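Local coordinates for proto-oncogene tyrosine-protein kinase receptor Ret (Danio rerio, PDB 7AMK) that is a receptor tyrosine kinase whose cadherin-like ectodomain probably assembles with GDNF and GFR alpha 1 to trigger tyrosine phosphorylation inside the cell, at residues Pro177-Asp182 with Val188-Val193; Val25-Glu30 with Val89-Thr94; Leu325-Gln330 with Val362-Ser367. The protein carries 4 engineered substitutions. All blocks are in the same frame, centred on the assembly; numbering follows the deposited sequence.

Contact 1: Pro177-Asp182 with Val188-Val193; sequences PFAVDD and VVTAQV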
ATOM      1  N   PRO A 177     -17.748  39.944 -22.415  1.00 21.61           N
ATOM      2  CA  PRO A 177     -19.056  40.291 -21.834  1.00 25.75           C
ATOM      3  C   PRO A 177     -18.977  41.394 -20.770  1.00 21.43           C
ATOM      4  O   PRO A 177     -19.675  41.350 -19.752  1.00 21.26           O
ATOM      5  CB  PRO A 177     -19.528  38.949 -21.246  1.00 27.04           C
ATOM      6  CG  PRO A 177     -18.283  38.201 -20.943  1.00 15.99           C
ATOM      7  CD  PRO A 177     -17.311  38.588 -22.037  1.00 23.57           C
ATOM      8  N   PHE A 178     -18.134  42.395 -20.991  1.00 17.99           N
ATOM      9  CA  PHE A 178     -18.020  43.542 -20.106  1.00 15.70           C
ATOM     10  C   PHE A 178     -18.014  44.813 -20.947  1.00 22.17           C
ATOM     11  O   PHE A 178     -17.430  44.839 -22.033  1.00 18.40           O
ATOM     12  CB  PHE A 178     -16.751  43.457 -19.250  1.00 15.93           C
ATOM     13  CG  PHE A 178     -16.681  42.221 -18.378  1.00 14.45           C
ATOM     14  CD1 PHE A 178     -16.122  41.039 -18.853  1.00 19.33           C
ATOM     15  CD2 PHE A 178     -17.184  42.235 -17.097  1.00 13.90           C
ATOM     16  CE1 PHE A 178     -16.069  39.888 -18.042  1.00 15.01           C
ATOM     17  CE2 PHE A 178     -17.113  41.105 -16.295  1.00 13.78           C
ATOM     18  CZ  PHE A 178     -16.568  39.932 -16.763  1.00 13.81           C
ATOM     19  N   ALA A 179     -18.682  45.855 -20.458  1.00 16.05           N
ATOM     20  CA  ALA A 179     -18.757  47.133 -21.151  1.00 20.02           C
ATOM     21  C   ALA A 179     -18.927  48.225 -20.095  1.00 24.84           C
ATOM     22  O   ALA A 179     -19.123  47.941 -18.912  1.00 17.46           O
ATOM     23  CB  ALA A 179     -19.907  47.141 -22.169  1.00 17.91           C
ATOM     24  N   VAL A 180     -18.854  49.482 -20.513  1.00 18.07           N
ATOM     25  CA  VAL A 180     -19.188  50.599 -19.640  1.00 20.64           C
ATOM     26  C   VAL A 180     -20.562  51.132 -20.043  1.00 27.04           C
ATOM     27  O   VAL A 180     -20.867  51.260 -21.237  1.00 19.62           O
ATOM     28  CB  VAL A 180     -18.124  51.713 -19.695  1.00 21.68           C
ATOM     29  CG1 VAL A 180     -18.669  52.977 -18.998  1.00 18.19           C
ATOM     30  CG2 VAL A 180     -16.837  51.271 -19.046  1.00 16.57           C
ATOM     31  N   ASP A 181     -21.392  51.430 -19.045  1.00 18.88           N
ATOM     32  CA  ASP A 181     -22.640  52.154 -19.263  1.00 23.80           C
ATOM     33  C   ASP A 181     -22.322  53.649 -19.318  1.00 24.33           C
ATOM     34  O   ASP A 181     -21.976  54.258 -18.298  1.00 23.69           O
ATOM     35  CB  ASP A 181     -23.635  51.820 -18.156  1.00 25.46           C
ATOM     36  CG  ASP A 181     -24.907  52.677 -18.220  1.00 34.58           C
ATOM     37  OD1 ASP A 181     -24.893  53.743 -18.869  1.00 36.03           O
ATOM     38  OD2 ASP A 181     -25.924  52.292 -17.598  1.00 37.89           O
ATOM     39  N   ASP A 182     -22.438  54.246 -20.506  1.00 23.46           N
ATOM     40  CA  ASP A 182     -22.045  55.647 -20.650  1.00 29.79           C
ATOM     41  C   ASP A 182     -22.851  56.547 -19.732  1.00 37.36           C
ATOM     42  O   ASP A 182     -22.339  57.569 -19.258  1.00 41.86           O
ATOM     43  CB  ASP A 182     -22.204  56.107 -22.100  1.00 36.11           C
ATOM     44  N   VAL A 188     -20.031  47.172 -16.347  1.00 15.55           N
ATOM     45  CA  VAL A 188     -21.131  46.221 -16.214  1.00 16.00           C
ATOM     46  C   VAL A 188     -20.740  44.873 -16.829  1.00 22.45           C
ATOM     47  O   VAL A 188     -19.957  44.808 -17.776  1.00 19.62           O
ATOM     48  CB  VAL A 188     -22.398  46.737 -16.883  1.00 17.69           C
ATOM     49  CG1 VAL A 188     -22.720  48.171 -16.452  1.00 17.58           C
ATOM     50  CG2 VAL A 188     -22.247  46.615 -18.391  1.00 24.31           C
ATOM     51  N   VAL A 189     -21.303  43.784 -16.296  1.00 18.55           N
ATOM     52  CA  VAL A 189     -21.191  42.484 -16.946  1.00 15.98           C
ATOM     53  C   VAL A 189     -22.436  42.289 -17.792  1.00 18.58           C
ATOM     54  O   VAL A 189     -23.561  42.463 -17.307  1.00 21.99           O
ATOM     55  CB  VAL A 189     -20.994  41.348 -15.922  1.00 23.24           C
ATOM     56  CG1 VAL A 189     -22.189  41.203 -14.972  1.00 19.45           C
ATOM     57  CG2 VAL A 189     -20.700  40.019 -16.650  1.00 17.60           C
ATOM     58  N   THR A 190     -22.237  41.974 -19.075  1.00 17.36           N
ATOM     59  CA  THR A 190     -23.321  42.022 -20.042  1.00 18.58           C
ATOM     60  C   THR A 190     -23.989  40.665 -20.267  1.00 24.71           C
ATOM     61  O   THR A 190     -25.075  40.623 -20.848  1.00 26.67           O
ATOM     62  CB  THR A 190     -22.798  42.586 -21.375  1.00 20.12           C
ATOM     63  OG1 THR A 190     -21.642  41.854 -21.796  1.00 24.24           O
ATOM     64  CG2 THR A 190     -22.419  44.053 -21.239  1.00 18.47           C
ATOM     65  N   ALA A 191     -23.402  39.568 -19.792  1.00 19.49           N
ATOM     66  CA  ALA A 191     -23.978  38.243 -19.977  1.00 21.47           C
ATOM     67  C   ALA A 191     -23.612  37.336 -18.802  1.00 26.38           C
ATOM     68  O   ALA A 191     -22.734  37.649 -17.993  1.00 18.13           O
ATOM     69  CB  ALA A 191     -23.498  37.623 -21.291  1.00 19.82           C
ATOM     70  N   GLN A 192     -24.314  36.205 -18.706  1.00 26.75           N
ATOM     71  CA  GLN A 192     -23.873  35.142 -17.814  1.00 21.20           C
ATOM     72  C   GLN A 192     -22.579  34.555 -18.351  1.00 23.29           C
ATOM     73  O   GLN A 192     -22.386  34.438 -19.570  1.00 26.08           O
ATOM     74  CB  GLN A 192     -24.935  34.043 -17.681  1.00 23.11           C
ATOM     75  CG  GLN A 192     -26.297  34.493 -17.123  1.00 28.75           C
ATOM     76  CD  GLN A 192     -27.197  33.319 -16.741  1.00 38.60           C
ATOM     77  OE1 GLN A 192     -26.962  32.181 -17.150  1.00 41.56           O
ATOM     78  NE2 GLN A 192     -28.227  33.594 -15.943  1.00 44.72           N
ATOM     79  N   VAL A 193     -21.692  34.167 -17.445  1.00 18.56           N
ATOM     80  CA  VAL A 193     -20.413  33.591 -17.826  1.00 19.61           C
ATOM     81  C   VAL A 193     -20.337  32.153 -17.298  1.00 19.62           C
ATOM     82  O   VAL A 193     -21.204  31.693 -16.551  1.00 21.80           O
ATOM     83  CB  VAL A 193     -19.240  34.461 -17.334  1.00 24.17           C
ATOM     84  CG1 VAL A 193     -19.433  35.850 -17.887  1.00 22.92           C
ATOM     85  CG2 VAL A 193     -19.194  34.514 -15.777  1.00 23.71           C
TER

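Contact 2: Val25-Glu30 with Val89-Thr94; sequences VISMRE and VGVSST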
ATOM      1  N   VAL A  25     -21.353  52.041  -3.556  1.00 21.40           N
ATOM      2  CA  VAL A  25     -21.338  50.615  -3.219  1.00 17.44           C
ATOM      3  C   VAL A  25     -22.244  49.879  -4.193  1.00 20.20           C
ATOM      4  O   VAL A  25     -23.388  50.298  -4.425  1.00 20.07           O
ATOM      5  CB  VAL A  25     -21.832  50.394  -1.779  1.00 19.37           C
ATOM      6  CG1 VAL A  25     -22.071  48.921  -1.502  1.00 18.28           C
ATOM      7  CG2 VAL A  25     -20.878  50.982  -0.777  1.00 18.22           C
ATOM      8  N   ILE A  26     -21.759  48.761  -4.744  1.00 17.26           N
ATOM      9  CA  ILE A  26     -22.489  47.988  -5.746  1.00 20.29           C
ATOM     10  C   ILE A  26     -23.016  46.698  -5.130  1.00 21.09           C
ATOM     11  O   ILE A  26     -22.282  45.989  -4.425  1.00 17.29           O
ATOM     12  CB  ILE A  26     -21.615  47.659  -6.965  1.00 19.32           C
ATOM     13  CG1 ILE A  26     -21.087  48.938  -7.595  1.00 18.97           C
ATOM     14  CG2 ILE A  26     -22.410  46.801  -7.979  1.00 16.44           C
ATOM     15  CD1 ILE A  26     -22.140  49.701  -8.332  1.00 21.54           C
ATOM     16  N   SER A  27     -24.274  46.375  -5.422  1.00 18.36           N
ATOM     17  CA  SER A  27     -24.829  45.073  -5.078  1.00 23.11           C
ATOM     18  C   SER A  27     -25.351  44.424  -6.347  1.00 21.47           C
ATOM     19  O   SER A  27     -26.050  45.068  -7.129  1.00 32.87           O
ATOM     20  CB  SER A  27     -25.966  45.192  -4.053  1.00 31.90           C
ATOM     21  OG  SER A  27     -26.403  43.921  -3.584  1.00 28.38           O
ATOM     22  N   MET A  28     -25.010  43.167  -6.568  1.00 18.99           N
ATOM     23  CA  MET A  28     -25.493  42.479  -7.752  1.00 23.12           C
ATOM     24  C   MET A  28     -26.690  41.595  -7.430  1.00 27.44           C
ATOM     25  O   MET A  28     -26.722  40.922  -6.393  1.00 26.62           O
ATOM     26  CB  MET A  28     -24.371  41.685  -8.387  1.00 24.68           C
ATOM     27  CG  MET A  28     -23.348  42.662  -8.939  1.00 22.10           C
ATOM     28  SD  MET A  28     -22.455  41.960 -10.260  1.00 37.58           S
ATOM     29  CE  MET A  28     -23.713  41.890 -11.541  1.00 24.05           C
ATOM     30  N   ARG A  29     -27.689  41.643  -8.305  1.00 36.85           N
ATOM     31  CA  ARG A  29     -28.906  40.865  -8.125  1.00 42.53           C
ATOM     32  C   ARG A  29     -28.677  39.412  -8.502  1.00 40.53           C
ATOM     33  O   ARG A  29     -28.096  39.102  -9.548  1.00 37.58           O
ATOM     34  CB  ARG A  29     -30.039  41.443  -8.970  1.00 31.41           C
ATOM     35  CG  ARG A  29     -30.398  42.870  -8.607  1.00 35.41           C
ATOM     36  CD  ARG A  29     -31.001  43.596  -9.794  1.00 51.43           C
ATOM     37  NE  ARG A  29     -31.987  44.611  -9.428  1.00 50.01           N
ATOM     38  CZ  ARG A  29     -31.715  45.891  -9.196  1.00 50.87           C
ATOM     39  NH1 ARG A  29     -30.470  46.350  -9.202  1.00 41.12           N
ATOM     40  NH2 ARG A  29     -32.719  46.733  -8.953  1.00 55.18           N
ATOM     41  N   GLU A  30     -29.128  38.520  -7.637  1.00 37.88           N
ATOM     42  CA  GLU A  30     -29.117  37.105  -7.951  1.00 39.49           C
ATOM     43  C   GLU A  30     -30.401  36.639  -8.627  1.00 33.69           C
ATOM     44  O   GLU A  30     -30.488  35.470  -9.013  1.00 33.70           O
ATOM     45  CB  GLU A  30     -28.843  36.310  -6.683  1.00 39.29           C
ATOM     46  CG  GLU A  30     -27.369  36.382  -6.294  1.00 35.57           C
ATOM     47  CD  GLU A  30     -27.117  35.821  -4.929  1.00 40.73           C
ATOM     48  OE1 GLU A  30     -27.796  36.273  -3.989  1.00 47.83           O
ATOM     49  OE2 GLU A  30     -26.259  34.925  -4.791  1.00 53.82           O
ATOM     50  N   VAL A  89     -21.251  48.883   5.512  1.00 26.74           N
ATOM     51  CA  VAL A  89     -22.429  49.113   4.698  1.00 25.20           C
ATOM     52  C   VAL A  89     -23.128  47.774   4.509  1.00 27.08           C
ATOM     53  O   VAL A  89     -22.497  46.786   4.118  1.00 24.90           O
ATOM     54  CB  VAL A  89     -22.049  49.770   3.360  1.00 25.57           C
ATOM     55  CG1 VAL A  89     -23.244  49.828   2.413  1.00 25.98           C
ATOM     56  CG2 VAL A  89     -21.487  51.180   3.628  1.00 21.05           C
ATOM     57  N   GLY A  90     -24.417  47.736   4.835  1.00 33.67           N
ATOM     58  CA  GLY A  90     -25.223  46.550   4.643  1.00 24.33           C
ATOM     59  C   GLY A  90     -26.198  46.695   3.492  1.00 26.00           C
ATOM     60  O   GLY A  90     -26.543  47.808   3.089  1.00 27.17           O
ATOM     61  N   VAL A  91     -26.651  45.572   2.951  1.00 25.29           N
ATOM     62  CA  VAL A  91     -27.650  45.567   1.896  1.00 30.15           C
ATOM     63  C   VAL A  91     -28.633  44.433   2.174  1.00 26.25           C
ATOM     64  O   VAL A  91     -28.275  43.399   2.743  1.00 31.57           O
ATOM     65  CB  VAL A  91     -26.990  45.433   0.502  1.00 30.68           C
ATOM     66  CG1 VAL A  91     -26.443  44.026   0.301  1.00 35.25           C
ATOM     67  CG2 VAL A  91     -27.973  45.773  -0.586  1.00 33.79           C
ATOM     68  N   SER A  92     -29.891  44.647   1.807  1.00 31.23           N
ATOM     69  CA  SER A  92     -30.909  43.611   1.927  1.00 30.09           C
ATOM     70  C   SER A  92     -31.933  43.809   0.823  1.00 31.57           C
ATOM     71  O   SER A  92     -32.032  44.889   0.239  1.00 33.79           O
ATOM     72  CB  SER A  92     -31.591  43.639   3.304  1.00 35.69           C
ATOM     73  OG  SER A  92     -32.108  44.929   3.593  1.00 38.46           O
ATOM     74  N   SER A  93     -32.688  42.747   0.540  1.00 34.98           N
ATOM     75  CA  SER A  93     -33.739  42.767  -0.475  1.00 38.12           C
ATOM     76  C   SER A  93     -35.091  43.240   0.061  1.00 38.10           C
ATOM     77  O   SER A  93     -35.989  43.528  -0.735  1.00 34.77           O
ATOM     78  CB  SER A  93     -33.887  41.372  -1.107  1.00 41.10           C
ATOM     79  OG  SER A  93     -33.882  40.350  -0.114  1.00 47.91           O
ATOM     80  N   THR A  94     -35.249  43.352   1.369  1.00 34.80           N
ATOM     81  CA  THR A  94     -36.375  44.001   2.027  1.00 36.81           C
ATOM     82  C   THR A  94     -35.941  45.294   2.711  1.00 36.77           C
ATOM     83  O   THR A  94     -34.747  45.603   2.784  1.00 44.04           O
ATOM     84  CB  THR A  94     -36.984  43.053   3.058  1.00 47.27           C
ATOM     85  OG1 THR A  94     -35.938  42.574   3.919  1.00 48.26           O
ATOM     86  CG2 THR A  94     -37.645  41.866   2.361  1.00 39.90           C
TER

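Contact 3: Leu325-Gln330 with Val362-Ser367; sequences LSVTEQ and VPIRFS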
ATOM      1  N   LEU A 325     -10.970 -11.043   7.448  1.00 50.49           N
ATOM      2  CA  LEU A 325     -12.049 -11.972   7.134  1.00 46.72           C
ATOM      3  C   LEU A 325     -11.604 -13.407   7.362  1.00 44.22           C
ATOM      4  O   LEU A 325     -10.529 -13.818   6.909  1.00 43.56           O
ATOM      5  CB  LEU A 325     -12.517 -11.805   5.693  1.00 47.78           C
ATOM      6  CG  LEU A 325     -13.813 -11.011   5.553  1.00 59.61           C
ATOM      7  CD1 LEU A 325     -14.798 -11.745   4.651  1.00 58.84           C
ATOM      8  CD2 LEU A 325     -14.421 -10.721   6.926  1.00 62.09           C
ATOM      9  N   SER A 326     -12.440 -14.169   8.067  1.00 42.97           N
ATOM     10  CA  SER A 326     -12.128 -15.561   8.333  1.00 46.85           C
ATOM     11  C   SER A 326     -11.805 -16.278   7.029  1.00 44.22           C
ATOM     12  O   SER A 326     -12.411 -16.014   5.988  1.00 43.61           O
ATOM     13  CB  SER A 326     -13.300 -16.236   9.041  1.00 46.22           C
ATOM     14  OG  SER A 326     -13.114 -17.635   9.084  1.00 47.80           O
ATOM     15  N   VAL A 327     -10.825 -17.173   7.081  1.00 45.48           N
ATOM     16  CA  VAL A 327     -10.463 -17.911   5.882  1.00 45.45           C
ATOM     17  C   VAL A 327     -11.546 -18.875   5.432  1.00 46.07           C
ATOM     18  O   VAL A 327     -11.468 -19.377   4.306  1.00 46.07           O
ATOM     19  CB  VAL A 327      -9.139 -18.656   6.110  1.00 47.05           C
ATOM     20  CG1 VAL A 327      -8.055 -17.665   6.440  1.00 46.75           C
ATOM     21  CG2 VAL A 327      -9.298 -19.693   7.219  1.00 49.15           C
ATOM     22  N   THR A 328     -12.564 -19.134   6.261  1.00 46.92           N
ATOM     23  CA  THR A 328     -13.638 -20.034   5.862  1.00 51.76           C
ATOM     24  C   THR A 328     -14.755 -19.333   5.098  1.00 47.25           C
ATOM     25  O   THR A 328     -15.564 -20.016   4.464  1.00 47.57           O
ATOM     26  CB  THR A 328     -14.225 -20.773   7.085  1.00 49.89           C
ATOM     27  OG1 THR A 328     -14.865 -19.853   7.972  1.00 49.64           O
ATOM     28  CG2 THR A 328     -13.134 -21.512   7.847  1.00 51.34           C
ATOM     29  N   GLU A 329     -14.799 -18.000   5.106  1.00 44.99           N
ATOM     30  CA  GLU A 329     -15.882 -17.276   4.451  1.00 44.06           C
ATOM     31  C   GLU A 329     -15.770 -17.335   2.930  1.00 49.46           C
ATOM     32  O   GLU A 329     -14.681 -17.238   2.352  1.00 42.75           O
ATOM     33  CB  GLU A 329     -15.906 -15.817   4.913  1.00 44.39           C
ATOM     34  CG  GLU A 329     -16.771 -15.563   6.153  1.00 51.22           C
ATOM     35  N   GLN A 330     -16.921 -17.468   2.282  1.00 50.63           N
ATOM     36  CA  GLN A 330     -16.982 -17.619   0.834  1.00 50.79           C
ATOM     37  C   GLN A 330     -18.285 -16.986   0.372  1.00 50.38           C
ATOM     38  O   GLN A 330     -19.362 -17.515   0.662  1.00 55.22           O
ATOM     39  CB  GLN A 330     -16.914 -19.091   0.442  1.00 49.77           C
ATOM     40  CG  GLN A 330     -17.326 -19.364  -0.991  1.00 56.31           C
ATOM     41  CD  GLN A 330     -17.454 -20.843  -1.290  1.00 67.26           C
ATOM     42  OE1 GLN A 330     -17.116 -21.691  -0.460  1.00 72.90           O
ATOM     43  NE2 GLN A 330     -17.947 -21.163  -2.481  1.00 73.94           N
ATOM     44  N   VAL A 362      -9.924 -19.811   2.022  1.00 35.00           N
ATOM     45  CA  VAL A 362      -8.508 -20.150   1.984  1.00 37.15           C
ATOM     46  C   VAL A 362      -8.310 -21.445   2.774  1.00 33.98           C
ATOM     47  O   VAL A 362      -8.472 -21.456   4.009  1.00 28.57           O
ATOM     48  CB  VAL A 362      -7.642 -19.007   2.529  1.00 42.94           C
ATOM     49  CG1 VAL A 362      -6.219 -19.462   2.710  1.00 34.68           C
ATOM     50  CG2 VAL A 362      -7.723 -17.811   1.552  1.00 37.81           C
ATOM     51  N   PRO A 363      -7.983 -22.554   2.111  1.00 33.02           N
ATOM     52  CA  PRO A 363      -7.720 -23.804   2.831  1.00 27.77           C
ATOM     53  C   PRO A 363      -6.450 -23.702   3.661  1.00 28.87           C
ATOM     54  O   PRO A 363      -5.515 -22.979   3.313  1.00 27.88           O
ATOM     55  CB  PRO A 363      -7.560 -24.827   1.703  1.00 28.25           C
ATOM     56  CG  PRO A 363      -7.054 -24.021   0.554  1.00 30.18           C
ATOM     57  CD  PRO A 363      -7.738 -22.686   0.661  1.00 33.64           C
ATOM     58  N   ILE A 364      -6.445 -24.408   4.785  1.00 26.57           N
ATOM     59  CA  ILE A 364      -5.305 -24.462   5.686  1.00 26.27           C
ATOM     60  C   ILE A 364      -4.788 -25.892   5.634  1.00 29.34           C
ATOM     61  O   ILE A 364      -5.466 -26.827   6.071  1.00 25.71           O
ATOM     62  CB  ILE A 364      -5.677 -24.048   7.120  1.00 31.75           C
ATOM     63  CG1 ILE A 364      -6.269 -22.635   7.161  1.00 27.29           C
ATOM     64  CG2 ILE A 364      -4.478 -24.156   8.036  1.00 29.55           C
ATOM     65  CD1 ILE A 364      -5.317 -21.549   6.671  1.00 36.15           C
ATOM     66  N   ARG A 365      -3.588 -26.073   5.095  1.00 25.97           N
ATOM     67  CA  ARG A 365      -3.163 -27.425   4.776  1.00 25.95           C
ATOM     68  C   ARG A 365      -1.733 -27.397   4.257  1.00 27.83           C
ATOM     69  O   ARG A 365      -1.369 -26.523   3.464  1.00 27.22           O
ATOM     70  CB  ARG A 365      -4.097 -28.060   3.735  1.00 26.49           C
ATOM     71  CG  ARG A 365      -4.011 -27.404   2.350  1.00 32.84           C
ATOM     72  CD  ARG A 365      -5.071 -27.933   1.393  1.00 28.35           C
ATOM     73  NE  ARG A 365      -4.974 -27.278   0.099  1.00 39.31           N
ATOM     74  CZ  ARG A 365      -5.963 -27.182  -0.778  1.00 48.48           C
ATOM     75  NH1 ARG A 365      -7.171 -27.669  -0.519  1.00 34.19           N
ATOM     76  NH2 ARG A 365      -5.736 -26.578  -1.945  1.00 42.33           N
ATOM     77  N   PHE A 366      -0.925 -28.339   4.725  1.00 29.43           N
ATOM     78  CA  PHE A 366       0.374 -28.553   4.115  1.00 29.24           C
ATOM     79  C   PHE A 366       0.198 -29.308   2.809  1.00 28.17           C
ATOM     80  O   PHE A 366      -0.767 -30.053   2.623  1.00 35.75           O
ATOM     81  CB  PHE A 366       1.295 -29.347   5.041  1.00 28.01           C
ATOM     82  CG  PHE A 366       1.712 -28.614   6.289  1.00 30.76           C
ATOM     83  CD1 PHE A 366       2.728 -27.672   6.250  1.00 27.09           C
ATOM     84  CD2 PHE A 366       1.123 -28.911   7.519  1.00 29.40           C
ATOM     85  CE1 PHE A 366       3.134 -27.005   7.412  1.00 27.17           C
ATOM     86  CE2 PHE A 366       1.522 -28.247   8.680  1.00 29.48           C
ATOM     87  CZ  PHE A 366       2.533 -27.289   8.618  1.00 28.03           C
ATOM     88  N   SER A 367       1.138 -29.113   1.892  1.00 33.19           N
ATOM     89  CA  SER A 367       1.186 -30.007   0.749  1.00 34.95           C
ATOM     90  C   SER A 367       1.338 -31.440   1.243  1.00 43.78           C
ATOM     91  O   SER A 367       1.684 -31.698   2.407  1.00 45.46           O
ATOM     92  CB  SER A 367       2.331 -29.645  -0.182  1.00 41.58           C
ATOM     93  OG  SER A 367       3.535 -30.194   0.303  1.00 49.51           O
TER

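Contact 1: Pro177-Asp182 with Val188-Val193
Pro177 and Val188 give up the most surface in this antiparallel pairing, and they do so in different ways. The pyrrolidine ring of Pro177 works as an apolar plate at one end: its CB lies 4.2 Å from Ala191 CB, while its CG meets Val193 CG1 at 4.0 Å, the two side chains crossing at about a right angle. Its carbonyl oxygen takes the N-H of Thr190 in a short bond, Pro177 O to Thr190 N 2.7 Å, which is nearly straight at hydrogen although the donor stands well above the carbonyl plane. Proline has no N-H to return, so this end of the ladder is held by a one-way bond. Val188 and Ala179, by contrast, form a hydrogen-bonded pair. Val188 N reaches Ala179 O at 2.8 Å, almost in line with the carbonyl bond, and Ala179 N answers to Val188 O at 3.1 Å. The methyls of Val188 spread over the neighbouring strand: CG2 lies 3.4 Å from Ala179 O, and CG1 extends to Asp181 CB. Between these two ends sits the non-hydrogen-bonded pair Phe178 and Val189, whose side chains turn to the opposite face from Ala179 and Val188. With CG set anti to its own carbonyl carbon (chi1 -59°), the Phe178 ring meets Val189 obliquely, Phe178 CE2 lying 3.8 Å from Val189 CG2, and it also meets Tyr201 edge-to-face. A serine in place of Phe178 would probably leave Tyr201 without its aromatic mate and open a gap beside Val189 CG2. Since Val189 also bonds through its backbone to Gly147, strand 186-189 is the middle one of three, and the arrangement is a beta hairpin in one sheet of a cadherin-type beta sandwich.

Contact 2: Val25-Glu30 with Val89-Thr94
Val25 and Val89 reach toward each other tip to tip, and which methyls meet is decided by how each side chain is turned about its first torsion. In Val25 CG1 stands opposite the backbone nitrogen (chi1 169°), which leaves CG2 opposite the carbonyl carbon and keeps both methyls clear of the cramped site between the two. The pair therefore straddles a single methyl of the partner: Val89 CG1 lies 4.1 Å from Val25 CG2 and 4.2 Å from Val25 CG1. Val89 has almost the same torsion, yet it presents CG1 alone to Val25.

Two residues further along each segment the roles change. Val91 takes a different rotamer (chi1 72°), with CG1 wedged between its own N and carbonyl carbon, and in this setting both of its methyls face Ser27. The serine hydroxyl, extended away from its backbone nitrogen (chi1 -173°), comes to rest against the pair: Ser27 OG is 3.9 Å from Val91 CG1 and equally 3.9 Å from Val91 CG2. Behind it, Ser27 CB touches Val91 CG2 at 4.0 Å. A hydroxyl set against two methyls gains no hydrogen bond there, and Ser27 OG is buried with no polar partner in the model. No hydrogen bond links the two backbones, whose CA atoms stay 7.5 Å apart even at Ser27 and Val91, so side chains carry the whole contact.

The two segments belong to different layers. Strand 83-92 bonds to strand 106-114 through Val89 and Val107, and to strand 37-40 through Gly90 and Phe39. Segment 25-30 continues from strand 21-24 in the opposing layer. From strand 37-40, Phe38 packs against Val25 and Ser27 and Leu40 against Val89, while Phe3 and Pro36 cover Val91.

Contact 3: Leu325-Gln330 with Val362-Ser367
In Val327 CG1 lies opposite the carbonyl carbon (chi1 -60°), which sends CG1 toward Val362 CB and CG2 toward Val362 O and Ile364; Val362 answers with its CB. Val327 occupies the second position of a type I beta turn running from Ser326 to Glu329, and an ST turn is built into the same bend. Ser326 OG accepts the backbone N-H of Thr328 at 3.2 Å and the hydroxyl of Thr328, OG1, at 3.0 Å, and it also bonds to Asn463. These bonds fix the corner from which Val327 projects. The two valines cross obliquely, with Val327 CB 3.9 Å from Val362 CB. Val327 CB also sits 3.6 Å from Val362 O, so the turn rests on backbone as well as on side chain. Further along, Val327 CG2 touches Ile364 CG1 at 4.2 Å, where the ethyl branch of Ile364 bends back toward the turn. Ile399 and Phe396 cover the valine pair, and Ile364 in turn lies on Glu460 of strand 451-460; the loop that follows strand 312-321 is thereby joined to the loop that leads from strand 350-359 to strand 371-375. One backbone bond ties the segments together: Val362 N donates to Val327 O at 2.8 Å, in the carbonyl plane and close to straight, 166° at hydrogen.

The three contacts follow one another along an elongated receptor ectodomain. Contacts 1 and 2 belong to adjoining domains, with centres 18 Å apart, and they touch directly: Met28 CE of the 25-30 segment packs on Val189 CG1 of the hairpin at 3.8 Å. A face of the 25-30 segment turned away from contact 2 thus meets the second domain. Contact 3 lies on the other side of the chain's centre, about 70 Å from contact 1 and 69 Å from contact 2 between centres, and about 49 Å from each between nearest atoms. Most calcium ligands, Asp194 to Asn277, fall in sequence between contacts 1 and 3; Glu142 comes earlier, and Asp341 between contact 3's segments.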